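Local coordinates for DNA mismatch repair protein MutL (PDB 6LZI), which binds and probably hydrolyses ATP through a Bergerat-type ATPase domain, serving the repair of mismatched DNA, at residues S15-V20 and E159-V163; T33-I39 and V177-S183. All blocks are in the same frame, centred on the assembly; numbering follows the deposited sequence.

Contact 1 of 2, residues S15-V20 and E159-V163; sequences SPVDVV and ERRKV
Helix-on-helix packing sealed at one end by a buried carboxylate joins Ser15-Val20 to Glu159-Val163: the first turn of helix 16-29 lies against helix 156-173 over the sheet of the ATPase domain. The short axes run in nearly the same direction, 25° apart and 9.2 Å at closest approach. At the polar end the side chain of Glu159, bent at its second torsion (chi2 -47°), brings its carboxylate over the start of the other helix. Its OE1 accepts a hydrogen bond from the backbone N of Val17 at 3.3 Å, the donor lying nearly on the carboxylate C-O axis, and the same oxygen rests against Pro16 CD. OE2 turns its syn lone pair to NZ of Lys162, three residues on, in a salt bridge whose modelled length of 2.5 Å is doubtfully short. From there NZ also reaches OG of Ser15, the N-cap residue, through a weak bond of 3.4 Å. Further along the helices the contact becomes mainly apolar. Val17 crosses Lys162 at about a right angle; with CG2 anti to its backbone N, that methyl meets the backbone O of Lys162 while CG1 touches the lysine CE. Deeper still, CG2 of Val20 meets CG2 of Val163 at 3.9 Å, and Leu166 and Ile167 continue the packing along helix 156-173. A carboxylate set against the N-terminal turn of a helix and paired with a lysine is likely to be stabilised as the anion, its buried charge answered both by a backbone N-H and by an ammonium group.

Contact 2 of 2, residues T33-I39 and V177-S183; sequences TKVEVEI and VEFTLFS
Six backbone hydrogen bonds tie Thr33-Ile39 to Val177-Ser183, donors and acceptors being drawn from both strands in turn. Glu178 N gives to Thr33 O at 2.8 Å, and Val35 N gives to Glu178 O. Thr180 N then bonds to Val35 O and Val37 N to Thr180 O; Phe182 N to Val37 O and Ile39 N to Phe182 O complete the ladder. Each of these carbonyl oxygens also receives a CA-H contact, as Val37 O does from Leu181 CA at 3.2 Å. On the sides turned away from this pair, Glu36 and Glu38 bond to strand 46-51 and Phe179 and Leu181 to strand 186-191, while Lys34 N is taken by Asn52 OD1 and Val177 O by Arg199. This is the one parallel pairing in the mixed sheet of the Bergerat fold, and the face bearing Val35, Val37, Phe179 and Leu181 is covered by helices 16-29 and 156-173. There CD1 of Leu181 reaches CG1 of Val37 at 3.7 Å, and Phe179 sets CD1 beside CB of Val35. On the other face Glu36 and Glu38 both form salt bridges to Arg48. CG of Glu36 meets the edge of the Phe182 ring in its plane, at CE2, with the carboxylate turned 84° from the ring. Glu178, extended with CG anti to its backbone N (chi1 176°), lays OE2 along the Lys34 chain, 3.1 Å from CE, while OE1 pairs with Lys192. Replacing Glu178 by alanine is likely to leave Lys192 without this salt-bridge partner and to strip the carboxylate from beside CD and CE of Lys34. Lys34 NZ itself stays 4.6 Å from Glu178 OE2, beyond a salt bridge.

From the N terminus the chain passes through Ser15-Val20, follows helix 16-29 and enters strand 34-40. It then builds most of the large sheet before returning along helix 156-173, where Glu159-Val163 closes the long loop of contact 1. Strand 178-183 follows and closes that of contact 2, so the two loops cross, each helix of contact 1 leading into a strand of contact 2. Two helix-strand units far apart in the chain are thereby tied together twice, helix to helix and strand to strand. The layers also meet directly: Val163 CG1 lies 3.9 Å from Leu181 CD1, and Val20 packs on Val37, with the contact centres about 13 Å apart.

Contact 1 of 2, residues S15-V20 and E159-V163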
loop_
_atom_site.group_PDB
_atom_site.type_symbol
_atom_site.label_atom_id
_atom_site.label_comp_id
_atom_site.label_asym_id
_atom_site.label_seq_id
_atom_site.Cartn_x
_atom_site.Cartn_y
_atom_site.Cartn_z
ATOM N N SER A 15 2.989 -6.955 12.497
ATOM C CA SER A 15 4.253 -6.294 12.196
ATOM C C SER A 15 3.952 -4.959 11.548
ATOM O O SER A 15 2.810 -4.677 11.164
ATOM C CB SER A 15 5.171 -7.159 11.295
ATOM O OG SER A 15 4.772 -7.246 9.943
ATOM N N PRO A 16 4.952 -4.115 11.402
ATOM C CA PRO A 16 4.727 -2.798 10.766
ATOM C C PRO A 16 4.076 -2.856 9.395
ATOM O O PRO A 16 3.253 -1.995 9.124
ATOM C CB PRO A 16 6.137 -2.178 10.681
ATOM C CG PRO A 16 6.843 -2.837 11.959
ATOM C CD PRO A 16 6.319 -4.283 11.975
ATOM N N VAL A 17 4.388 -3.827 8.530
ATOM C CA VAL A 17 3.761 -3.819 7.211
ATOM C C VAL A 17 2.246 -3.928 7.335
ATOM O O VAL A 17 1.499 -3.352 6.519
ATOM C CB VAL A 17 4.372 -4.942 6.346
ATOM C CG1 VAL A 17 3.851 -6.280 6.745
ATOM C CG2 VAL A 17 4.102 -4.661 4.808
ATOM N N ASP A 18 1.762 -4.615 8.355
ATOM C CA ASP A 18 0.314 -4.794 8.470
ATOM C C ASP A 18 -0.348 -3.470 8.797
ATOM O O ASP A 18 -1.488 -3.208 8.394
ATOM C CB ASP A 18 -0.040 -5.791 9.562
ATOM C CG ASP A 18 0.482 -7.174 9.280
ATOM O OD1 ASP A 18 0.443 -7.617 8.100
ATOM O OD2 ASP A 18 0.980 -7.825 10.236
ATOM N N VAL A 19 0.333 -2.676 9.629
ATOM C CA VAL A 19 -0.116 -1.333 9.926
ATOM C C VAL A 19 -0.164 -0.473 8.660
ATOM O O VAL A 19 -1.156 0.235 8.408
ATOM C CB VAL A 19 0.779 -0.692 10.972
ATOM C CG1 VAL A 19 0.275 0.764 11.183
ATOM C CG2 VAL A 19 0.732 -1.484 12.254
ATOM N N VAL A 20 0.926 -0.457 7.892
ATOM C CA VAL A 20 0.972 0.358 6.682
ATOM C C VAL A 20 -0.159 -0.043 5.763
ATOM O O VAL A 20 -0.848 0.793 5.209
ATOM C CB VAL A 20 2.305 0.141 5.970
ATOM C CG1 VAL A 20 2.392 0.909 4.647
ATOM C CG2 VAL A 20 3.434 0.599 6.880
ATOM N N GLU A 159 11.959 -5.602 7.732
ATOM C CA GLU A 159 10.669 -4.923 7.813
ATOM C C GLU A 159 10.573 -3.848 6.778
ATOM O O GLU A 159 9.495 -3.619 6.231
ATOM C CB GLU A 159 10.459 -4.294 9.180
ATOM C CG GLU A 159 9.661 -5.128 10.146
ATOM C CD GLU A 159 8.385 -5.714 9.515
ATOM O OE1 GLU A 159 7.415 -5.004 9.072
ATOM O OE2 GLU A 159 8.380 -6.933 9.515
ATOM N N ARG A 160 11.703 -3.192 6.491
ATOM C CA ARG A 160 11.714 -2.129 5.491
ATOM C C ARG A 160 11.318 -2.662 4.125
ATOM O O ARG A 160 10.449 -2.096 3.436
ATOM C CB ARG A 160 13.106 -1.529 5.395
ATOM C CG ARG A 160 13.559 -0.657 6.580
ATOM C CD ARG A 160 15.119 -0.579 6.666
ATOM N NE ARG A 160 15.537 0.148 7.870
ATOM C CZ ARG A 160 16.736 0.074 8.436
ATOM N NH1 ARG A 160 17.690 -0.696 7.912
ATOM N NH2 ARG A 160 16.974 0.769 9.546
ATOM N N ARG A 161 11.901 -3.804 3.744
ATOM C CA ARG A 161 11.648 -4.315 2.407
ATOM C C ARG A 161 10.193 -4.749 2.258
ATOM O O ARG A 161 9.596 -4.560 1.184
ATOM C CB ARG A 161 12.653 -5.449 2.095
ATOM C CG ARG A 161 14.132 -4.999 1.886
ATOM C CD ARG A 161 15.095 -6.201 1.642
ATOM N NE ARG A 161 14.387 -7.490 1.672
ATOM C CZ ARG A 161 14.479 -8.382 2.659
ATOM N NH1 ARG A 161 15.274 -8.149 3.696
ATOM N NH2 ARG A 161 13.786 -9.515 2.604
ATOM N N LYS A 162 9.579 -5.246 3.340
ATOM C CA LYS A 162 8.184 -5.667 3.245
ATOM C C LYS A 162 7.282 -4.471 3.008
ATOM O O LYS A 162 6.375 -4.548 2.196
ATOM C CB LYS A 162 7.741 -6.420 4.497
ATOM C CG LYS A 162 8.438 -7.743 4.694
ATOM C CD LYS A 162 8.514 -8.106 6.178
ATOM C CE LYS A 162 7.155 -8.436 6.793
ATOM N NZ LYS A 162 7.230 -8.837 8.296
ATOM N N VAL A 163 7.602 -3.329 3.625
ATOM C CA VAL A 163 6.838 -2.108 3.438
ATOM C C VAL A 163 7.088 -1.552 2.044
ATOM O O VAL A 163 6.152 -1.116 1.363
ATOM C CB VAL A 163 7.199 -1.059 4.525
ATOM C CG1 VAL A 163 6.635 0.337 4.116
ATOM C CG2 VAL A 163 6.636 -1.459 5.829
#

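Contact 2 of 2, residues T33-I39 and V177-S183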
loop_
_atom_site.group_PDB
_atom_site.type_symbol
_atom_site.label_atom_id
_atom_site.label_comp_id
_atom_site.label_asym_id
_atom_site.label_seq_id
_atom_site.Cartn_x
_atom_site.Cartn_y
_atom_site.Cartn_z
ATOM N N THR A 33 -5.587 11.227 -3.493
ATOM C CA THR A 33 -4.754 11.148 -4.710
ATOM C C THR A 33 -3.250 11.268 -4.413
ATOM O O THR A 33 -2.421 11.120 -5.324
ATOM C CB THR A 33 -5.164 12.246 -5.712
ATOM O OG1 THR A 33 -4.986 13.509 -5.095
ATOM C CG2 THR A 33 -6.668 12.070 -6.155
ATOM N N LYS A 34 -2.875 11.517 -3.157
ATOM C CA LYS A 34 -1.484 11.557 -2.748
ATOM C C LYS A 34 -1.406 10.879 -1.401
ATOM O O LYS A 34 -2.156 11.266 -0.492
ATOM C CB LYS A 34 -1.017 13.020 -2.652
ATOM C CG LYS A 34 -1.298 13.680 -3.985
ATOM C CD LYS A 34 -0.172 14.578 -4.452
ATOM C CE LYS A 34 -0.495 15.105 -5.881
ATOM N NZ LYS A 34 -1.373 16.336 -5.778
ATOM N N VAL A 35 -0.622 9.797 -1.340
ATOM C CA VAL A 35 -0.401 9.039 -0.122
ATOM C C VAL A 35 1.081 9.072 0.217
ATOM O O VAL A 35 1.925 8.673 -0.596
ATOM C CB VAL A 35 -0.872 7.598 -0.324
ATOM C CG1 VAL A 35 -0.521 6.769 0.945
ATOM C CG2 VAL A 35 -2.405 7.545 -0.635
ATOM N N GLU A 36 1.396 9.495 1.427
ATOM C CA GLU A 36 2.792 9.641 1.810
ATOM C C GLU A 36 3.002 8.724 2.991
ATOM O O GLU A 36 2.242 8.814 3.968
ATOM C CB GLU A 36 3.048 11.075 2.237
ATOM C CG GLU A 36 4.489 11.351 2.629
ATOM C CD GLU A 36 4.627 12.818 3.028
ATOM O OE1 GLU A 36 4.487 13.665 2.111
ATOM O OE2 GLU A 36 4.767 13.110 4.240
ATOM N N VAL A 37 4.022 7.853 2.900
ATOM C CA VAL A 37 4.358 6.955 3.987
ATOM C C VAL A 37 5.761 7.223 4.489
ATOM O O VAL A 37 6.709 7.365 3.699
ATOM C CB VAL A 37 4.293 5.501 3.503
ATOM C CG1 VAL A 37 4.556 4.518 4.668
ATOM C CG2 VAL A 37 2.906 5.194 2.819
ATOM N N GLU A 38 5.927 7.191 5.812
ATOM C CA GLU A 38 7.257 7.324 6.407
ATOM C C GLU A 38 7.403 6.227 7.435
ATOM O O GLU A 38 6.496 5.983 8.220
ATOM C CB GLU A 38 7.452 8.711 7.044
ATOM C CG GLU A 38 8.706 8.714 7.855
ATOM C CD GLU A 38 9.077 10.089 8.332
ATOM O OE1 GLU A 38 8.145 10.946 8.389
ATOM O OE2 GLU A 38 10.295 10.290 8.635
ATOM N N ILE A 39 8.553 5.540 7.419
ATOM C CA ILE A 39 8.817 4.598 8.481
ATOM C C ILE A 39 10.173 4.922 9.072
ATOM O O ILE A 39 11.072 5.453 8.381
ATOM C CB ILE A 39 8.771 3.142 7.971
ATOM C CG1 ILE A 39 9.726 2.965 6.831
ATOM C CG2 ILE A 39 7.333 2.767 7.429
ATOM C CD1 ILE A 39 9.899 1.488 6.519
ATOM N N VAL A 177 -2.818 7.528 -8.431
ATOM C CA VAL A 177 -2.481 7.984 -7.082
ATOM C C VAL A 177 -0.983 8.198 -6.985
ATOM O O VAL A 177 -0.202 7.389 -7.473
ATOM C CB VAL A 177 -2.946 6.977 -6.017
ATOM C CG1 VAL A 177 -2.560 7.433 -4.562
ATOM C CG2 VAL A 177 -4.482 6.903 -6.135
ATOM N N GLU A 178 -0.592 9.281 -6.338
ATOM C CA GLU A 178 0.820 9.473 -6.067
ATOM C C GLU A 178 1.179 8.762 -4.781
ATOM O O GLU A 178 0.423 8.794 -3.814
ATOM C CB GLU A 178 1.135 10.977 -5.992
ATOM C CG GLU A 178 2.590 11.287 -5.616
ATOM C CD GLU A 178 2.822 12.767 -5.695
ATOM O OE1 GLU A 178 3.734 13.263 -5.025
ATOM O OE2 GLU A 178 2.088 13.431 -6.453
ATOM N N PHE A 179 2.340 8.114 -4.774
ATOM C CA PHE A 179 2.840 7.474 -3.575
ATOM C C PHE A 179 4.250 7.948 -3.299
ATOM O O PHE A 179 5.096 7.968 -4.192
ATOM C CB PHE A 179 2.873 5.931 -3.724
ATOM C CG PHE A 179 1.536 5.327 -3.798
ATOM C CD1 PHE A 179 0.878 4.922 -2.650
ATOM C CD2 PHE A 179 0.922 5.115 -5.054
ATOM C CE1 PHE A 179 -0.368 4.367 -2.711
ATOM C CE2 PHE A 179 -0.344 4.606 -5.111
ATOM C CZ PHE A 179 -0.965 4.245 -3.955
ATOM N N THR A 180 4.528 8.220 -2.045
ATOM C CA THR A 180 5.875 8.483 -1.616
ATOM C C THR A 180 6.147 7.610 -0.400
ATOM O O THR A 180 5.264 7.431 0.443
ATOM C CB THR A 180 6.048 9.961 -1.250
ATOM O OG1 THR A 180 5.678 10.751 -2.402
ATOM C CG2 THR A 180 7.472 10.235 -0.969
ATOM N N LEU A 181 7.392 7.096 -0.301
ATOM C CA LEU A 181 7.852 6.397 0.906
ATOM C C LEU A 181 9.189 6.987 1.323
ATOM O O LEU A 181 10.107 7.010 0.518
ATOM C CB LEU A 181 8.044 4.894 0.635
ATOM C CG LEU A 181 8.677 4.061 1.766
ATOM C CD1 LEU A 181 7.785 3.957 3.041
ATOM C CD2 LEU A 181 8.948 2.640 1.204
ATOM N N PHE A 182 9.283 7.450 2.581
ATOM C CA PHE A 182 10.521 7.788 3.251
ATOM C C PHE A 182 10.834 6.677 4.251
ATOM O O PHE A 182 9.982 6.328 5.061
ATOM C CB PHE A 182 10.391 9.106 4.028
ATOM C CG PHE A 182 10.046 10.292 3.183
ATOM C CD1 PHE A 182 11.031 11.034 2.591
ATOM C CD2 PHE A 182 8.707 10.648 2.952
ATOM C CE1 PHE A 182 10.711 12.117 1.790
ATOM C CE2 PHE A 182 8.387 11.742 2.155
ATOM C CZ PHE A 182 9.385 12.461 1.563
ATOM N N SER A 183 12.047 6.140 4.226
ATOM C CA SER A 183 12.456 5.223 5.278
ATOM C C SER A 183 13.815 5.637 5.820
ATOM O O SER A 183 14.733 5.912 5.038
ATOM C CB SER A 183 12.510 3.767 4.793
ATOM O OG SER A 183 12.998 3.671 3.500
HETATM O O HOH W 1 5.332 12.929 -0.057
#